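PDB 7DMB: putative methyltransferase from Emericella variicolor, which probably transfers a methyl group from S-adenosylmethionine during calbistrin biosynthesis, acting in trans with a polyketide synthase. Local coordinates for residues E54-S57 / E58-I62; I190-M193 / G194-N197; F242-A245 / K246-F249; M61-R64 / M65-L68. All blocks are in the same frame, centred on the assembly; numbering follows the deposited sequence.

Contact 1 (E54-S57 / E58-I62); sequences ESQS and EQEMI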
# COMPACT_ATOMS: atom_id res chain seq x y z
N GLU A 54 -12.56 1.77 -13.73
CA GLU A 54 -11.50 2.25 -14.61
C GLU A 54 -10.86 3.47 -13.97
O GLU A 54 -11.55 4.35 -13.46
CB GLU A 54 -12.07 2.60 -15.99
CG GLU A 54 -11.09 2.42 -17.14
CD GLU A 54 -10.25 3.67 -17.42
OE1 GLU A 54 -9.41 3.63 -18.34
OE2 GLU A 54 -10.43 4.69 -16.71
N SER A 55 -9.53 3.52 -13.96
CA SER A 55 -8.86 4.52 -13.15
C SER A 55 -7.79 5.30 -13.90
O SER A 55 -7.02 6.03 -13.28
CB SER A 55 -8.25 3.86 -11.91
OG SER A 55 -7.18 3.02 -12.27
N GLN A 56 -7.72 5.16 -15.23
CA GLN A 56 -6.67 5.82 -15.99
C GLN A 56 -6.75 7.35 -15.89
O GLN A 56 -5.71 8.01 -15.89
CB GLN A 56 -6.73 5.37 -17.45
CG GLN A 56 -6.43 3.87 -17.62
CD GLN A 56 -5.06 3.47 -17.07
OE1 GLN A 56 -4.95 2.55 -16.25
NE2 GLN A 56 -4.01 4.15 -17.53
N SER A 57 -7.95 7.91 -15.80
CA SER A 57 -8.07 9.36 -15.69
C SER A 57 -7.46 9.88 -14.39
O SER A 57 -6.63 10.80 -14.41
CB SER A 57 -9.54 9.79 -15.78
OG SER A 57 -9.95 9.85 -17.13
N GLU A 58 -7.86 9.31 -13.25
CA GLU A 58 -7.33 9.81 -11.98
C GLU A 58 -5.84 9.52 -11.85
O GLU A 58 -5.12 10.33 -11.26
CB GLU A 58 -8.10 9.21 -10.80
CG GLU A 58 -7.98 7.71 -10.61
CD GLU A 58 -9.07 7.16 -9.68
OE1 GLU A 58 -10.21 7.01 -10.14
OE2 GLU A 58 -8.79 6.91 -8.49
N GLN A 59 -5.37 8.40 -12.40
CA GLN A 59 -3.94 8.06 -12.39
C GLN A 59 -3.12 9.06 -13.20
O GLN A 59 -1.98 9.37 -12.84
CB GLN A 59 -3.71 6.66 -12.95
CG GLN A 59 -4.08 5.50 -12.02
CD GLN A 59 -3.53 4.18 -12.53
OE1 GLN A 59 -2.38 4.09 -12.91
NE2 GLN A 59 -4.36 3.15 -12.53
N GLU A 60 -3.66 9.52 -14.33
CA GLU A 60 -2.98 10.54 -15.12
C GLU A 60 -3.10 11.92 -14.49
O GLU A 60 -2.20 12.75 -14.66
CB GLU A 60 -3.54 10.56 -16.54
CG GLU A 60 -3.16 9.34 -17.35
CD GLU A 60 -4.15 9.03 -18.45
OE1 GLU A 60 -4.97 9.91 -18.78
OE2 GLU A 60 -4.10 7.89 -18.97
N MET A 61 -4.20 12.18 -13.78
CA MET A 61 -4.27 13.40 -12.99
C MET A 61 -3.20 13.40 -11.90
O MET A 61 -2.54 14.42 -11.68
CB MET A 61 -5.66 13.53 -12.37
CG MET A 61 -5.97 14.90 -11.81
SD MET A 61 -7.31 14.85 -10.60
CE MET A 61 -8.64 14.27 -11.65
N ILE A 62 -3.03 12.25 -11.23
CA ILE A 62 -2.01 12.11 -10.19
C ILE A 62 -0.62 12.29 -10.78
O ILE A 62 0.21 13.06 -10.27
CB ILE A 62 -2.14 10.73 -9.51
CG1 ILE A 62 -3.34 10.71 -8.56
CG2 ILE A 62 -0.86 10.34 -8.77
CD1 ILE A 62 -3.68 9.34 -8.08
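Ser55 turns OG in over its own backbone (chi1 68°), while the Gln59 chain leaves with CG beside the backbone N and then runs extended, and these two choices bring hydroxyl and amide together one turn apart at the start of helix 56-79. Gln59 NE2 donates to Ser55 OG at 2.8 Å, the oxygen lying close to the amide plane. The backbones of the same two residues are joined as well, Gln59 N reaching Ser55 O at 3.0 Å. Ser55 holds the N-cap position, yet its hydroxyl caps no backbone N-H. Glu54 curls toward the first turn, its OE2 accepting from Gln56 N at 3.1 Å, with the donor standing above the carboxylate plane. Glu58 brings CG to 3.3 Å from Ser55 O and sends its carboxylate away to Trp179, Tyr138 and Arg53. Gln59 has further partners in Phe372 O and the Gln108 side chain. The first turn is thus stitched by neutral and acidic polar side chains: the buried amide of Gln59 is satisfied at both ends, and the carboxylates of Glu54 and Glu58, both near the helix N-terminus, would be favoured there by the helix dipole.

Contact 2 (I190-M193 / G194-N197); sequences INLM and GRTN
Arg195 folds back over the preceding turn of helix 187-196, reaching Asn191 with its guanidinium edge and crossing Leu192 nearly at right angles. A bend at chi3 (-65°) turns the group back, and Arg195 NE donates to Asn191 OD1 at 2.6 Å in a nearly straight bond, 171° at the hydrogen. The acceptor lies almost in the guanidinium plane, whereas the donor stands well above the plane of the Asn191 amide; the two flat groups are turned 42° from each other. A water closes the arrangement, accepting from Arg195 NH2 and donating to Asn191 OD1. The end of the same guanidinium also rests on Leu192, with Arg195 NH2 3.5 Å from Leu192 CA. One residue on, Thr196 OG1 donates to Leu192 O at 2.6 Å. Thr196 N reaches Leu192 O from the opposite face of its plane at 2.9 Å, and Leu192 CD1 lies 3.5 Å from Thr196 OG1. On the inner side, Ile190 and Met193 pack on strand 276-282, and Ile190 also meets helix 211-220. Two donors therefore grip one carbonyl near the helix end, and the positive charge of Arg195 probably draws electron density toward OD1 and strengthens the asparagine as an acceptor.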
# COMPACT_ATOMS: atom_id res chain seq x y z
N ILE A 190 -13.18 -11.69 1.06
CA ILE A 190 -13.35 -11.74 2.51
C ILE A 190 -14.68 -12.39 2.85
O ILE A 190 -14.75 -13.26 3.73
CB ILE A 190 -13.22 -10.32 3.10
CG1 ILE A 190 -11.82 -9.75 2.82
CG2 ILE A 190 -13.52 -10.33 4.60
CD1 ILE A 190 -10.70 -10.50 3.48
N ASN A 191 -15.74 -12.01 2.14
CA ASN A 191 -17.04 -12.60 2.40
C ASN A 191 -17.01 -14.12 2.21
O ASN A 191 -17.58 -14.87 3.01
CB ASN A 191 -18.09 -11.94 1.52
CG ASN A 191 -19.49 -12.47 1.75
OD1 ASN A 191 -20.03 -13.18 0.92
ND2 ASN A 191 -20.07 -12.14 2.90
N LEU A 192 -16.32 -14.60 1.17
CA LEU A 192 -16.26 -16.04 0.92
C LEU A 192 -15.57 -16.77 2.08
O LEU A 192 -16.08 -17.78 2.58
CB LEU A 192 -15.53 -16.32 -0.40
CG LEU A 192 -15.22 -17.80 -0.69
CD1 LEU A 192 -16.49 -18.62 -0.59
CD2 LEU A 192 -14.54 -18.00 -2.07
N MET A 193 -14.42 -16.25 2.53
CA MET A 193 -13.76 -16.80 3.72
C MET A 193 -14.69 -16.82 4.93
O MET A 193 -14.75 -17.81 5.66
CB MET A 193 -12.51 -15.97 4.04
CG MET A 193 -11.46 -16.02 2.97
SD MET A 193 -10.23 -14.76 3.27
CE MET A 193 -8.84 -15.49 2.38
N GLY A 194 -15.43 -15.73 5.15
CA GLY A 194 -16.27 -15.64 6.33
C GLY A 194 -17.50 -16.53 6.25
O GLY A 194 -17.87 -17.18 7.23
N ARG A 195 -18.15 -16.58 5.09
CA ARG A 195 -19.24 -17.54 4.95
C ARG A 195 -18.73 -18.97 5.04
O ARG A 195 -19.48 -19.86 5.47
CB ARG A 195 -19.96 -17.30 3.63
CG ARG A 195 -20.90 -16.09 3.65
CD ARG A 195 -21.62 -15.94 2.33
NE ARG A 195 -20.69 -15.65 1.24
CZ ARG A 195 -20.26 -16.54 0.35
NH1 ARG A 195 -20.68 -17.80 0.41
NH2 ARG A 195 -19.43 -16.16 -0.61
N THR A 196 -17.47 -19.23 4.66
CA THR A 196 -16.91 -20.58 4.72
C THR A 196 -16.48 -20.94 6.14
O THR A 196 -16.68 -22.07 6.59
CB THR A 196 -15.72 -20.74 3.78
OG1 THR A 196 -16.07 -20.36 2.44
CG2 THR A 196 -15.24 -22.20 3.79
N ASN A 197 -15.85 -19.99 6.84
CA ASN A 197 -15.50 -20.14 8.25
C ASN A 197 -16.10 -18.96 9.00
O ASN A 197 -15.46 -17.91 9.14
CB ASN A 197 -13.99 -20.22 8.46
CG ASN A 197 -13.60 -20.40 9.93
OD1 ASN A 197 -14.48 -20.54 10.82
ND2 ASN A 197 -12.30 -20.40 10.21
O HOH W 1 -18.44 -13.63 -1.93

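Contact 3 (F242-A245 / K246-F249); sequences FDSA and KRRF
This is a short-range contact along helix 242-248 and at its C-terminal end, in the connection between parallel strands 229-236 and 255-259, and it combines a surface arginine laid on the backbone with an aromatic turned inward. Arg247 bends at chi3 (-116°) and brings its guanidinium flat over the previous turn. Ser244 CA lies over the centre of one face, 3.5 Å from Arg247 CZ, with Asp243 O over the same group; Arg247 NH1 comes equally near Ser244 CB, at 3.5 Å. The Asp243 carboxylate stays apart, OD2 being 5.2 Å from Arg247 NH2, so any attraction acts at a distance. At the other side of the helix Phe249 places CD2 3.2 Å from Ala245 O, and the same atom, Phe249 CD2, lies 4.2 Å from Ala245 CB. Phe249 N closes the turn on Ala245 O at 2.9 Å. Both side chains pack on Phe234 and Tyr257 of the flanking strands, and Phe249 also meets the Phe217 ring. Arg248 points elsewhere, to a salt bridge with Asp178 and a bond to the carbonyl of Thr209, a residue of the S-adenosyl-L-homocysteine site. Helix and strands form a beta-alpha-beta crossover of the Rossmann-like methyltransferase fold, beside its cofactor pocket.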
# COMPACT_ATOMS: atom_id res chain seq x y z
N PHE A 242 -3.55 3.17 17.57
CA PHE A 242 -4.64 2.36 18.11
C PHE A 242 -5.84 3.20 18.54
O PHE A 242 -6.99 2.77 18.38
CB PHE A 242 -4.12 1.50 19.27
CG PHE A 242 -3.16 0.42 18.85
CD1 PHE A 242 -2.96 0.13 17.50
CD2 PHE A 242 -2.47 -0.31 19.81
CE1 PHE A 242 -2.06 -0.86 17.11
CE2 PHE A 242 -1.58 -1.31 19.42
CZ PHE A 242 -1.38 -1.58 18.07
N ASP A 243 -5.62 4.41 19.08
CA ASP A 243 -6.75 5.23 19.53
C ASP A 243 -7.68 5.56 18.37
O ASP A 243 -8.89 5.33 18.44
CB ASP A 243 -6.24 6.50 20.22
CG ASP A 243 -5.67 6.22 21.60
OD1 ASP A 243 -6.18 5.29 22.25
OD2 ASP A 243 -4.72 6.90 22.04
N SER A 244 -7.12 6.07 17.27
CA SER A 244 -7.98 6.48 16.17
C SER A 244 -8.65 5.28 15.51
O SER A 244 -9.80 5.38 15.06
CB SER A 244 -7.16 7.27 15.15
OG SER A 244 -7.74 7.17 13.86
N ALA A 245 -7.98 4.14 15.49
CA ALA A 245 -8.59 2.97 14.88
C ALA A 245 -9.68 2.40 15.77
O ALA A 245 -10.68 1.87 15.27
CB ALA A 245 -7.52 1.92 14.57
N LYS A 246 -9.54 2.54 17.09
CA LYS A 246 -10.64 2.15 17.97
C LYS A 246 -11.87 3.03 17.75
O LYS A 246 -13.00 2.55 17.90
CB LYS A 246 -10.19 2.19 19.43
CG LYS A 246 -9.37 0.99 19.89
CD LYS A 246 -8.69 1.28 21.23
CE LYS A 246 -8.18 0.01 21.88
NZ LYS A 246 -7.10 0.28 22.85
N ARG A 247 -11.66 4.31 17.41
CA ARG A 247 -12.77 5.17 16.99
C ARG A 247 -13.33 4.71 15.65
O ARG A 247 -14.54 4.48 15.51
CB ARG A 247 -12.32 6.64 16.89
CG ARG A 247 -12.09 7.38 18.19
CD ARG A 247 -11.31 8.70 17.91
NE ARG A 247 -9.96 8.77 18.52
CZ ARG A 247 -8.90 9.31 17.92
NH1 ARG A 247 -9.00 9.82 16.70
NH2 ARG A 247 -7.72 9.34 18.54
N ARG A 248 -12.46 4.59 14.64
CA ARG A 248 -12.90 4.24 13.29
C ARG A 248 -13.69 2.93 13.27
O ARG A 248 -14.66 2.80 12.52
CB ARG A 248 -11.70 4.14 12.35
CG ARG A 248 -12.05 3.62 10.96
CD ARG A 248 -10.90 3.81 10.01
NE ARG A 248 -11.33 3.81 8.61
CZ ARG A 248 -10.52 4.06 7.60
NH1 ARG A 248 -9.24 4.30 7.83
NH2 ARG A 248 -10.98 4.06 6.36
N PHE A 249 -13.30 1.96 14.10
CA PHE A 249 -13.94 0.64 14.12
C PHE A 249 -14.69 0.38 15.42
O PHE A 249 -14.81 -0.77 15.85
CB PHE A 249 -12.91 -0.44 13.84
CG PHE A 249 -12.13 -0.18 12.59
CD1 PHE A 249 -12.78 -0.08 11.37
CD2 PHE A 249 -10.76 0.06 12.64
CE1 PHE A 249 -12.08 0.19 10.21
CE2 PHE A 249 -10.05 0.33 11.48
CZ PHE A 249 -10.71 0.39 10.26

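Contact 4 (M61-R64 / M65-L68); sequences MIAR and MWVL
Trp66 turns its indole back along helix 56-79 so that the pyrrole side lies against the turn before it. A chi1 of 85° swings CG in above the residue's main chain, an uncommon setting within a helix, and this carries Trp66 CD1 to 3.5 Å from Ala63 CA. Ala63 O lies over one face of the ring, 3.9 Å from Trp66 CG. On the flank toward Ile62 the indole makes a looser apolar touch, Trp66 CD1 standing 4.4 Å from Ile62 CG2. Val67, the next residue, places CG2 over the centre of the indole and also brings that methyl to 3.1 Å from Ala63 O. The carbonyl of Ala63 is thus covered by two neighbouring side chains while accepting from Val67 N at 2.9 Å.

All of this belongs to one buried stretch of a long helix within the helical region that precedes the strands of the methyltransferase fold. Helices 112-117, 120-134 and 140-157 all pack against it, and the rings of Tyr319 and Phe322 meet the indole.

Around the helix from the tryptophan, Arg64 and Leu68 run alongside each other in one direction. Arg64 is extended from CG to NE, and its aliphatic part carries the contact, CG meeting Leu68 CD1 at 4.0 Å. Leu68 CG covers Arg64 O, while Leu68 N donates to that oxygen at 3.1 Å. The charged end of Arg64 continues to a long, weak ion pair with Asp111, and Leu115 packs on Arg64, Val67 and Leu68. Met65 packs its side chain on Ile143, Pro146 and Trp147 of helix 140-157.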
# COMPACT_ATOMS: atom_id res chain seq x y z
N MET A 61 -4.20 12.18 -13.78
CA MET A 61 -4.27 13.40 -12.99
C MET A 61 -3.20 13.40 -11.90
O MET A 61 -2.54 14.42 -11.68
CB MET A 61 -5.66 13.53 -12.37
CG MET A 61 -5.97 14.90 -11.81
SD MET A 61 -7.31 14.85 -10.60
CE MET A 61 -8.64 14.27 -11.65
N ILE A 62 -3.03 12.25 -11.23
CA ILE A 62 -2.01 12.11 -10.19
C ILE A 62 -0.62 12.29 -10.78
O ILE A 62 0.21 13.06 -10.27
CB ILE A 62 -2.14 10.73 -9.51
CG1 ILE A 62 -3.34 10.71 -8.56
CG2 ILE A 62 -0.86 10.34 -8.77
CD1 ILE A 62 -3.68 9.34 -8.08
N ALA A 63 -0.33 11.56 -11.86
CA ALA A 63 0.99 11.64 -12.46
C ALA A 63 1.31 13.07 -12.85
O ALA A 63 2.39 13.59 -12.55
CB ALA A 63 1.06 10.70 -13.66
N ARG A 64 0.35 13.73 -13.51
CA ARG A 64 0.49 15.12 -13.90
C ARG A 64 0.87 15.99 -12.72
O ARG A 64 1.74 16.87 -12.82
CB ARG A 64 -0.82 15.62 -14.53
CG ARG A 64 -0.81 17.10 -14.89
CD ARG A 64 -2.18 17.54 -15.38
NE ARG A 64 -2.20 18.96 -15.74
CZ ARG A 64 -1.76 19.44 -16.90
NH1 ARG A 64 -1.27 18.62 -17.83
NH2 ARG A 64 -1.82 20.74 -17.14
N MET A 65 0.23 15.75 -11.57
CA MET A 65 0.45 16.60 -10.41
C MET A 65 1.83 16.39 -9.80
O MET A 65 2.54 17.36 -9.51
CB MET A 65 -0.61 16.35 -9.34
CG MET A 65 -0.37 17.20 -8.12
SD MET A 65 -0.82 18.92 -8.45
CE MET A 65 -0.36 19.74 -6.92
N TRP A 66 2.20 15.12 -9.55
CA TRP A 66 3.50 14.92 -8.92
C TRP A 66 4.63 15.27 -9.87
O TRP A 66 5.70 15.67 -9.41
CB TRP A 66 3.64 13.49 -8.34
CG TRP A 66 4.09 12.39 -9.28
CD1 TRP A 66 3.31 11.39 -9.81
CD2 TRP A 66 5.43 12.14 -9.76
NE1 TRP A 66 4.06 10.56 -10.59
CE2 TRP A 66 5.37 11.00 -10.59
CE3 TRP A 66 6.66 12.78 -9.59
CZ2 TRP A 66 6.49 10.48 -11.24
CZ3 TRP A 66 7.78 12.26 -10.24
CH2 TRP A 66 7.69 11.13 -11.05
N VAL A 67 4.41 15.17 -11.18
CA VAL A 67 5.43 15.63 -12.13
C VAL A 67 5.59 17.15 -12.03
O VAL A 67 6.71 17.68 -12.06
CB VAL A 67 5.08 15.20 -13.57
CG1 VAL A 67 5.93 15.99 -14.59
CG2 VAL A 67 5.29 13.69 -13.75
N LEU A 68 4.48 17.88 -11.92
CA LEU A 68 4.55 19.33 -11.76
C LEU A 68 5.29 19.71 -10.48
O LEU A 68 6.19 20.57 -10.51
CB LEU A 68 3.14 19.92 -11.76
CG LEU A 68 2.43 20.07 -13.11
CD1 LEU A 68 0.89 20.16 -12.89
CD2 LEU A 68 2.93 21.32 -13.83

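In the fold
Contacts 1 and 4 are successive parts of helix 56-79, sharing Met61 and Ile62, with centres about 10 Å apart. The chemistry changes along that helix: polar side chains secure its partly exposed start, and apolar and aromatic ones fill the more buried contact 4. Contacts 2 and 3 belong to two helices flanking the seven-stranded sheet, their centres about 24 Å apart. Both are partly buried and set an arginine along the outer surface, through a hydrogen bond at 190-197 but by a guanidinium face laid over the backbone at 242-249. Contact 3 lies beside the cofactor site, whereas the other three lie away from it; contacts 2 and 4 occupy opposite sides of the chain's centre.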